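Local structure of amidohydrolase family protein (4I6K) at residues 59-62 against 63-66; 200-204 against 205-209. The protein probably hydrolyses 2-pyrone-4,6-dicarboxylic acid as a member of the amidohydrolase family. All blocks are in the same frame, centred on the assembly; numbering follows the deposited sequence.

Contact 1 (59-62 against 63-66); sequences ISHL and DEHN
Asp63 meets Ile59 one helical turn back, through both backbone and side chain. Its amide N gives a nearly straight hydrogen bond to Ile59 O, 3.0 Å long (168° at the hydrogen). With CG anti to its own carbonyl carbon (chi1 -66°), the carboxylate turns back along the helix toward Ile59, where OD1 lies 3.4 Å from the methyl CG2 of Ile59. The other oxygen, OD2, is held by a salt bridge to Arg95, a residue that the side chains of Ile59 and Leu62 also touch.

Glu64 repeats the helical step, its N bonding to Ser60 O at 3.1 Å, although that oxygen is less surely placed. Its extended side chain runs beside His61 in the same direction, with the carboxylate and imidazole planes nearly perpendicular (87°). The approach is loose: OE2 stays 4.1 Å from CD2 of His61.

At His65 the helix 55-64 begins to unwind into a Schellman motif, closing the helical limb of the beta-alpha-beta unit that leads from strand 28-32 to strand 69-73 of the (beta/alpha)8 barrel. His65 N reaches back three residues to Leu62 O at 3.1 Å. The His65 ring turns an edge to the preceding turn, with CD2 3.1 Å from His61 O and the oxygen in the plane of the ring. NE2 is hydrogen-bonded to Glu261, which helps to set the rotation of the ring, and Tyr260 packs against both this imidazole and that of His61.

Asn66, with a positive phi, is the C-prime residue: its N bonds to Asp63 O at 3.1 Å, while Phe67 N turns back to Leu62 O.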
ATOM      1  N   ILE A  59     -14.926   3.428   8.098  1.00 42.66           N
ATOM      2  CA  ILE A  59     -14.813   3.527   9.551  1.00 47.99           C
ATOM      3  C   ILE A  59     -15.752   2.526  10.199  1.00 50.88           C
ATOM      4  O   ILE A  59     -15.488   2.027  11.296  1.00 47.36           O
ATOM      5  CB  ILE A  59     -15.131   4.950  10.087  1.00 48.46           C
ATOM      6  CG1 ILE A  59     -13.851   5.771  10.275  1.00 50.32           C
ATOM      7  CG2 ILE A  59     -15.779   4.859  11.448  1.00 47.97           C
ATOM      8  CD1 ILE A  59     -13.025   5.926   9.046  1.00 58.30           C
ATOM      9  N   SER A  60     -16.852   2.219   9.520  1.00 48.21           N
ATOM     10  CA  SER A  60     -17.801   1.250  10.060  1.00 49.30           C
ATOM     11  C   SER A  60     -17.208  -0.157  10.132  1.00 48.64           C
ATOM     12  O   SER A  60     -17.468  -0.900  11.075  1.00 59.27           O
ATOM     13  CB  SER A  60     -19.078   1.231   9.235  1.00 50.16           C
ATOM     14  OG  SER A  60     -20.007   0.356   9.827  1.00 64.98           O
ATOM     15  N   HIS A  61     -16.419  -0.530   9.128  1.00 55.80           N
ATOM     16  CA  HIS A  61     -15.735  -1.820   9.153  1.00 52.55           C
ATOM     17  C   HIS A  61     -14.627  -1.878  10.208  1.00 55.23           C
ATOM     18  O   HIS A  61     -14.420  -2.915  10.840  1.00 50.38           O
ATOM     19  CB  HIS A  61     -15.167  -2.154   7.781  1.00 53.37           C
ATOM     20  CG  HIS A  61     -16.215  -2.454   6.757  1.00 58.48           C
ATOM     21  ND1 HIS A  61     -16.486  -1.615   5.699  1.00 60.51           N
ATOM     22  CD2 HIS A  61     -17.069  -3.498   6.639  1.00 54.29           C
ATOM     23  CE1 HIS A  61     -17.454  -2.133   4.964  1.00 49.63           C
ATOM     24  NE2 HIS A  61     -17.821  -3.278   5.511  1.00 60.92           N
ATOM     25  N   LEU A  62     -13.910  -0.768  10.383  1.00 55.56           N
ATOM     26  CA  LEU A  62     -12.878  -0.679  11.412  1.00 58.51           C
ATOM     27  C   LEU A  62     -13.498  -0.896  12.786  1.00 54.94           C
ATOM     28  O   LEU A  62     -12.995  -1.681  13.591  1.00 47.16           O
ATOM     29  CB  LEU A  62     -12.172   0.682  11.369  1.00 53.72           C
ATOM     30  CG  LEU A  62     -11.402   1.052  10.097  1.00 51.10           C
ATOM     31  CD1 LEU A  62     -10.570   2.314  10.330  1.00 52.23           C
ATOM     32  CD2 LEU A  62     -10.517  -0.096   9.658  1.00 37.16           C
ATOM     33  N   ASP A  63     -14.590  -0.182  13.046  1.00 53.55           N
ATOM     34  CA  ASP A  63     -15.336  -0.312  14.299  1.00 53.70           C
ATOM     35  C   ASP A  63     -15.784  -1.748  14.551  1.00 55.64           C
ATOM     36  O   ASP A  63     -15.518  -2.306  15.618  1.00 60.16           O
ATOM     37  CB  ASP A  63     -16.539   0.622  14.286  1.00 48.29           C
ATOM     38  CG  ASP A  63     -16.130   2.071  14.270  1.00 53.84           C
ATOM     39  OD1 ASP A  63     -16.971   2.939  13.951  1.00 67.01           O
ATOM     40  OD2 ASP A  63     -14.952   2.344  14.588  1.00 48.39           O
ATOM     41  N   GLU A  64     -16.432  -2.349  13.556  1.00 58.54           N
ATOM     42  CA  GLU A  64     -16.933  -3.716  13.667  1.00 56.13           C
ATOM     43  C   GLU A  64     -15.849  -4.752  13.969  1.00 62.11           C
ATOM     44  O   GLU A  64     -16.164  -5.876  14.362  1.00 69.30           O
ATOM     45  CB  GLU A  64     -17.681  -4.124  12.394  1.00 63.72           C
ATOM     46  CG  GLU A  64     -18.825  -3.193  12.023  1.00 78.04           C
ATOM     47  CD  GLU A  64     -19.698  -3.733  10.900  1.00 81.76           C
ATOM     48  OE1 GLU A  64     -20.908  -3.420  10.898  1.00 88.37           O
ATOM     49  OE2 GLU A  64     -19.179  -4.464  10.026  1.00 70.68           O
ATOM     50  N   HIS A  65     -14.582  -4.386  13.790  1.00 55.49           N
ATOM     51  CA  HIS A  65     -13.479  -5.329  14.026  1.00 57.89           C
ATOM     52  C   HIS A  65     -12.415  -4.808  14.983  1.00 56.20           C
ATOM     53  O   HIS A  65     -11.295  -5.326  15.039  1.00 55.16           O
ATOM     54  CB  HIS A  65     -12.825  -5.742  12.710  1.00 51.39           C
ATOM     55  CG  HIS A  65     -13.743  -6.482  11.789  1.00 59.79           C
ATOM     56  ND1 HIS A  65     -13.803  -7.859  11.747  1.00 63.11           N
ATOM     57  CD2 HIS A  65     -14.638  -6.038  10.876  1.00 51.59           C
ATOM     58  CE1 HIS A  65     -14.690  -8.231  10.842  1.00 61.29           C
ATOM     59  NE2 HIS A  65     -15.214  -7.146  10.302  1.00 56.51           N
ATOM     60  N   ASN A  66     -12.765  -3.771  15.730  1.00 56.48           N
ATOM     61  CA  ASN A  66     -11.861  -3.251  16.744  1.00 63.66           C
ATOM     62  C   ASN A  66     -10.578  -2.617  16.195  1.00 61.94           C
ATOM     63  O   ASN A  66      -9.558  -2.557  16.882  1.00 61.21           O
ATOM     64  CB  ASN A  66     -11.547  -4.360  17.748  1.00 63.10           C
ATOM     65  CG  ASN A  66     -12.793  -4.863  18.441  1.00 66.36           C
ATOM     66  OD1 ASN A  66     -13.637  -4.069  18.849  1.00 62.41           O
ATOM     67  ND2 ASN A  66     -12.929  -6.181  18.556  1.00 75.92           N
TER

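Contact 2 (200-204 against 205-209); sequences SLLNV and KQHWI
This is a local turn contact in which Asn203 and His207 grip each other where helix 193-201 gives way to strand 207-210, the second half of a beta-alpha-beta unit of the barrel. The backbone of Asn203 is held at both its polar atoms. Its N donates to ND1 of His207 at 2.8 Å, meeting the imidazole at its edge and only 16° out of the ring plane, so ND1 serves as an acceptor. Its O takes two bonds: His207 N, 3.0 Å away, lies almost in line with the C=O, whereas Gln206 N, at 2.9 Å, comes from above the carbonyl plane. The Gln206 bond closes a beta turn over Val204 and Lys205.

Inside this turn sits an Asx turn. The Asn203 side chain, swung away from its own backbone N (chi1 -168°), brings OD1 within 2.7 Å of Lys205 N, which lies in the carbonyl plane on a lone pair. The side chains of Asn203 and Lys205 then run alongside each other, with Lys205 CB 3.1 Å from OD1.

Next to these bonds, Leu202 supplies the apolar part. Its CD2 rests on CB of His207 at 3.9 Å, and its CD1 meets CD1 of Ile209 at 3.8 Å, the two side chains crossing at about a right angle.

Lys242 binds the carbonyl oxygens of Val204 and His207 through NZ. Leu202 and His207 pack on strand 176-178, Leu201 and His207 on helix 159-169, and Ile209 on Phe234 of helix 222-237.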
ATOM      1  N   SER A 200      15.885 -10.526  -2.986  1.00 43.25           N
ATOM      2  CA  SER A 200      17.280 -10.310  -2.627  1.00 46.70           C
ATOM      3  C   SER A 200      17.586  -8.815  -2.441  1.00 48.57           C
ATOM      4  O   SER A 200      18.541  -8.439  -1.756  1.00 50.58           O
ATOM      5  CB  SER A 200      18.182 -10.886  -3.710  1.00 43.66           C
ATOM      6  OG  SER A 200      18.057 -10.126  -4.906  1.00 57.79           O
ATOM      7  N   LEU A 201      16.771  -7.966  -3.052  1.00 44.58           N
ATOM      8  CA  LEU A 201      17.020  -6.521  -3.040  1.00 44.39           C
ATOM      9  C   LEU A 201      16.474  -5.890  -1.779  1.00 43.50           C
ATOM     10  O   LEU A 201      16.768  -4.731  -1.470  1.00 42.76           O
ATOM     11  CB  LEU A 201      16.366  -5.852  -4.252  1.00 37.56           C
ATOM     12  CG  LEU A 201      16.894  -6.271  -5.615  1.00 41.88           C
ATOM     13  CD1 LEU A 201      16.066  -5.644  -6.733  1.00 40.18           C
ATOM     14  CD2 LEU A 201      18.345  -5.852  -5.695  1.00 39.92           C
ATOM     15  N   LEU A 202      15.656  -6.650  -1.062  1.00 44.82           N
ATOM     16  CA  LEU A 202      15.029  -6.141   0.144  1.00 51.35           C
ATOM     17  C   LEU A 202      16.077  -5.892   1.217  1.00 55.07           C
ATOM     18  O   LEU A 202      16.970  -6.728   1.442  1.00 56.68           O
ATOM     19  CB  LEU A 202      13.985  -7.126   0.662  1.00 42.43           C
ATOM     20  CG  LEU A 202      12.734  -7.335  -0.188  1.00 51.68           C
ATOM     21  CD1 LEU A 202      11.927  -8.490   0.381  1.00 43.34           C
ATOM     22  CD2 LEU A 202      11.897  -6.064  -0.233  1.00 49.15           C
ATOM     23  N   ASN A 203      15.966  -4.744   1.879  1.00 52.01           N
ATOM     24  CA  ASN A 203      16.875  -4.426   2.979  1.00 51.77           C
ATOM     25  C   ASN A 203      16.101  -4.201   4.262  1.00 51.83           C
ATOM     26  O   ASN A 203      15.180  -3.383   4.305  1.00 47.98           O
ATOM     27  CB  ASN A 203      17.737  -3.207   2.645  1.00 44.67           C
ATOM     28  CG  ASN A 203      18.869  -3.024   3.616  1.00 51.29           C
ATOM     29  OD1 ASN A 203      18.640  -2.776   4.807  1.00 46.81           O
ATOM     30  ND2 ASN A 203      20.109  -3.149   3.124  1.00 40.86           N
ATOM     31  N   VAL A 204      16.493  -4.864   5.324  1.00 50.63           N
ATOM     32  CA  VAL A 204      15.732  -4.808   6.543  1.00 51.42           C
ATOM     33  C   VAL A 204      15.700  -3.380   7.068  1.00 53.06           C
ATOM     34  O   VAL A 204      14.857  -3.026   7.849  1.00 51.15           O
ATOM     35  CB  VAL A 204      16.247  -5.800   7.590  1.00 48.93           C
ATOM     36  CG1 VAL A 204      17.570  -5.379   8.124  1.00 51.74           C
ATOM     37  CG2 VAL A 204      15.259  -5.960   8.682  1.00 46.41           C
ATOM     38  N   LYS A 205      16.648  -2.574   6.643  1.00 48.81           N
ATOM     39  CA  LYS A 205      16.781  -1.206   7.158  1.00 55.54           C
ATOM     40  C   LYS A 205      15.937  -0.197   6.396  1.00 52.11           C
ATOM     41  O   LYS A 205      15.901   0.978   6.763  1.00 47.71           O
ATOM     42  CB  LYS A 205      18.241  -0.737   7.108  1.00 60.13           C
ATOM     43  CG  LYS A 205      19.132  -1.185   8.276  1.00 64.99           C
ATOM     44  CD  LYS A 205      18.689  -0.548   9.584  1.00 63.86           C
ATOM     45  CE  LYS A 205      19.833   0.206  10.249  1.00 59.81           C
ATOM     46  NZ  LYS A 205      21.144  -0.463  10.030  1.00 71.76           N
ATOM     47  N   GLN A 206      15.276  -0.633   5.326  1.00 52.00           N
ATOM     48  CA  GLN A 206      14.523   0.322   4.510  1.00 53.80           C
ATOM     49  C   GLN A 206      13.156  -0.115   4.017  1.00 51.67           C
ATOM     50  O   GLN A 206      12.251   0.718   3.879  1.00 50.98           O
ATOM     51  CB  GLN A 206      15.330   0.794   3.308  1.00 44.03           C
ATOM     52  CG  GLN A 206      14.519   1.741   2.437  1.00 53.20           C
ATOM     53  CD  GLN A 206      15.261   2.162   1.189  1.00 46.81           C
ATOM     54  OE1 GLN A 206      15.961   1.360   0.563  1.00 37.94           O
ATOM     55  NE2 GLN A 206      15.113   3.423   0.819  1.00 46.61           N
ATOM     56  N   HIS A 207      13.006  -1.399   3.722  1.00 41.54           N
ATOM     57  CA  HIS A 207      11.801  -1.858   3.035  1.00 47.57           C
ATOM     58  C   HIS A 207      10.760  -2.458   3.950  1.00 44.99           C
ATOM     59  O   HIS A 207      11.103  -3.151   4.902  1.00 53.66           O
ATOM     60  CB  HIS A 207      12.160  -2.859   1.946  1.00 48.76           C
ATOM     61  CG  HIS A 207      13.081  -2.301   0.917  1.00 45.06           C
ATOM     62  ND1 HIS A 207      14.426  -2.599   0.887  1.00 55.47           N
ATOM     63  CD2 HIS A 207      12.861  -1.439  -0.098  1.00 39.69           C
ATOM     64  CE1 HIS A 207      14.991  -1.958  -0.120  1.00 49.78           C
ATOM     65  NE2 HIS A 207      14.064  -1.245  -0.733  1.00 48.56           N
ATOM     66  N   TRP A 208       9.491  -2.177   3.644  1.00 45.18           N
ATOM     67  CA  TRP A 208       8.338  -2.739   4.350  1.00 44.96           C
ATOM     68  C   TRP A 208       7.447  -3.434   3.332  1.00 48.80           C
ATOM     69  O   TRP A 208       7.324  -2.973   2.188  1.00 50.49           O
ATOM     70  CB  TRP A 208       7.517  -1.644   5.040  1.00 42.67           C
ATOM     71  CG  TRP A 208       8.273  -0.829   6.029  1.00 43.79           C
ATOM     72  CD1 TRP A 208       9.262   0.074   5.763  1.00 34.00           C
ATOM     73  CD2 TRP A 208       8.104  -0.837   7.454  1.00 36.76           C
ATOM     74  NE1 TRP A 208       9.730   0.623   6.940  1.00 48.32           N
ATOM     75  CE2 TRP A 208       9.024   0.090   7.990  1.00 50.04           C
ATOM     76  CE3 TRP A 208       7.264  -1.535   8.327  1.00 43.77           C
ATOM     77  CZ2 TRP A 208       9.129   0.332   9.362  1.00 53.41           C
ATOM     78  CZ3 TRP A 208       7.370  -1.290   9.700  1.00 52.20           C
ATOM     79  CH2 TRP A 208       8.295  -0.368  10.199  1.00 51.39           C
ATOM     80  N   ILE A 209       6.812  -4.528   3.748  1.00 43.62           N
ATOM     81  CA  ILE A 209       5.889  -5.229   2.864  1.00 47.37           C
ATOM     82  C   ILE A 209       4.487  -5.347   3.449  1.00 48.99           C
ATOM     83  O   ILE A 209       4.313  -5.715   4.624  1.00 45.95           O
ATOM     84  CB  ILE A 209       6.384  -6.632   2.528  1.00 43.44           C
ATOM     85  CG1 ILE A 209       7.774  -6.554   1.914  1.00 43.29           C
ATOM     86  CG2 ILE A 209       5.413  -7.293   1.575  1.00 46.95           C
ATOM     87  CD1 ILE A 209       8.521  -7.853   1.967  1.00 56.28           C
TER

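Overall arrangement
From the N terminus, the chain runs through strand 28-32 into helix 55-64, whose C-terminal end forms contact 1 before strand 69-73 begins. That strand and four further parallel strands, with the helices between them, pass before helix 193-201 turns at contact 2 into strand 207-210. The two contacts are therefore in series, neither nested nor crossed. Each shapes a helix-to-strand passage, leading into the second and the seventh of eight parallel strands. The centres of contacts 1 and 2 are about 31 Å apart, on opposite sides of the chain's centre, and the nearest atoms of contacts 1 and 2 are about 17 Å apart. Side chains of both, His61 and Ile209, lie about 14 and 13 Å from the bound citric acid.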